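Local coordinates for protein Non-ribosomal peptide synthetase (Streptomyces halstedii, PDB 3WV4) that is a non-ribosomal peptide synthetase fragment that belongs to the AMP-binding enzyme family of the ANL superfamily, at residues 136-141 with 159-164. Numbering follows the deposited sequence.
Sequences SVIADA and DVTDLP
Ile-138 meets Val-160, Thr-161 and Leu-163 through branched aliphatic and hydroxyl side chains, without any flat group to offer a face or an edge. Ile-138 is the only residue of 136-141 in the contact, and more than half of the 119 Å² buried between the two segments is its own. Its two branches divide the work. With CG1 beside the backbone N (chi1 -67°), CG2 lies anti to that nitrogen and faces Thr-161. Ile-138 CG2 stands 4.1 Å from Thr-161 OG1. The same methyl also reaches the end of Leu-163, at 4.4 Å from Ile-138 CG2 to Leu-163 CD1. The other branch runs out extended, and Ile-138 CD1 comes to 4.3 Å from Val-160 CG2. All of these are loose van der Waals contacts, and the side chains of Ile-138 and Thr-161 cross at about a right angle.

Thr-161 has its own polar business. A chi1 of -176° turns OG1 away from its own backbone N, on the side of the carbonyl carbon, where it accepts a nearly straight hydrogen bond from the backbone of Leu-163: 3.1 Å from Leu-163 N to Thr-161 OG1, with 165° at the hydrogen. This is an ST turn, spanning Thr-161 to Leu-163, and the same OG1 is the atom in contact with Ile-138 CG2.

Val-160 also lies on Pro-131, Leu-134 and Arg-135, earlier in helix 131-141; Leu-163 rests on Pro-143 as well. Beyond it, Pro-164 pairs its backbone with Val-146, leading the chain into strand 165-167 at the edge of a parallel four-stranded sheet. The contact joins two consecutive beta-alpha-beta crossovers, 121-124/131-141/145-148 and 145-148/151-160/165-167, which share strand 145-148 of that sheet.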
loop_
_atom_site.group_PDB
_atom_site.type_symbol
_atom_site.label_atom_id
_atom_site.label_comp_id
_atom_site.label_asym_id
_atom_site.label_seq_id
_atom_site.Cartn_x
_atom_site.Cartn_y
_atom_site.Cartn_z
ATOM N N SER A 136 13.364 14.566 11.830
ATOM C CA SER A 136 13.132 13.496 12.817
ATOM C C SER A 136 12.948 12.132 12.129
ATOM O O SER A 136 13.564 11.139 12.504
ATOM C CB SER A 136 11.880 13.836 13.649
ATOM O OG SER A 136 11.497 12.746 14.457
ATOM N N VAL A 137 12.104 12.116 11.109
ATOM C CA VAL A 137 11.740 10.872 10.416
ATOM C C VAL A 137 12.963 10.351 9.650
ATOM O O VAL A 137 13.335 9.176 9.777
ATOM C CB VAL A 137 10.516 11.098 9.499
ATOM C CG1 VAL A 137 10.274 9.910 8.579
ATOM C CG2 VAL A 137 9.275 11.326 10.351
ATOM N N ILE A 138 13.647 11.246 8.945
ATOM C CA ILE A 138 14.819 10.858 8.185
ATOM C C ILE A 138 15.906 10.294 9.071
ATOM O O ILE A 138 16.448 9.231 8.779
ATOM C CB ILE A 138 15.343 12.029 7.344
ATOM C CG1 ILE A 138 14.294 12.330 6.276
ATOM C CG2 ILE A 138 16.718 11.723 6.748
ATOM C CD1 ILE A 138 14.672 13.404 5.298
ATOM N N ALA A 139 16.199 10.975 10.183
ATOM C CA ALA A 139 17.163 10.461 11.163
ATOM C C ALA A 139 16.665 9.159 11.786
ATOM O O ALA A 139 17.447 8.257 12.031
ATOM C CB ALA A 139 17.439 11.494 12.280
ATOM N N ASP A 140 15.388 9.035 12.074
ATOM C CA ASP A 140 14.932 7.728 12.593
ATOM C C ASP A 140 15.165 6.614 11.519
ATOM O O ASP A 140 15.644 5.526 11.837
ATOM C CB ASP A 140 13.477 7.767 12.997
ATOM C CG ASP A 140 13.042 6.483 13.704
ATOM O OD1 ASP A 140 13.456 6.345 14.856
ATOM O OD2 ASP A 140 12.317 5.627 13.101
ATOM N N ALA A 141 14.913 6.930 10.241
ATOM C CA ALA A 141 15.082 5.943 9.151
ATOM C C ALA A 141 16.510 5.641 8.917
ATOM O O ALA A 141 16.882 4.521 8.459
ATOM C CB ALA A 141 14.478 6.469 7.871
ATOM N N ASP A 159 18.380 21.125 3.872
ATOM C CA ASP A 159 18.398 21.890 5.131
ATOM C C ASP A 159 18.261 20.937 6.334
ATOM O O ASP A 159 18.689 21.274 7.447
ATOM C CB ASP A 159 17.255 22.922 5.209
ATOM C CG ASP A 159 17.265 23.932 4.053
ATOM O OD1 ASP A 159 18.357 24.264 3.532
ATOM O OD2 ASP A 159 16.157 24.391 3.668
ATOM N N VAL A 160 17.689 19.742 6.115
ATOM C CA VAL A 160 17.321 18.902 7.247
ATOM C C VAL A 160 18.125 17.630 7.357
ATOM O O VAL A 160 17.936 16.891 8.294
ATOM C CB VAL A 160 15.808 18.596 7.296
ATOM C CG1 VAL A 160 14.990 19.871 7.166
ATOM C CG2 VAL A 160 15.392 17.584 6.227
ATOM N N THR A 161 19.023 17.373 6.413
ATOM C CA THR A 161 19.904 16.222 6.500
ATOM C C THR A 161 21.193 16.592 5.793
ATOM O O THR A 161 21.223 17.479 4.948
ATOM C CB THR A 161 19.275 14.913 5.877
ATOM O OG1 THR A 161 20.159 13.786 6.065
ATOM C CG2 THR A 161 19.063 15.059 4.372
ATOM N N ASP A 162 22.263 15.903 6.166
ATOM C CA ASP A 162 23.544 16.012 5.500
ATOM C C ASP A 162 23.747 14.886 4.503
ATOM O O ASP A 162 24.744 14.866 3.782
ATOM C CB ASP A 162 24.656 15.991 6.558
ATOM C CG ASP A 162 24.517 17.147 7.574
ATOM O OD1 ASP A 162 23.919 18.199 7.216
ATOM O OD2 ASP A 162 24.955 16.980 8.740
ATOM N N LEU A 163 22.835 13.917 4.480
ATOM C CA LEU A 163 22.956 12.831 3.506
ATOM C C LEU A 163 22.741 13.398 2.114
ATOM O O LEU A 163 22.072 14.427 1.951
ATOM C CB LEU A 163 21.945 11.719 3.783
ATOM C CG LEU A 163 22.125 11.092 5.187
ATOM C CD1 LEU A 163 20.810 10.455 5.653
ATOM C CD2 LEU A 163 23.300 10.124 5.305
ATOM N N PRO A 164 23.294 12.720 1.107
ATOM C CA PRO A 164 23.015 13.038 -0.297
ATOM C C PRO A 164 21.539 12.985 -0.663
ATOM O O PRO A 164 20.866 12.022 -0.367
ATOM C CB PRO A 164 23.789 11.965 -1.075
ATOM C CG PRO A 164 24.747 11.404 -0.115
ATOM C CD PRO A 164 24.120 11.519 1.234
#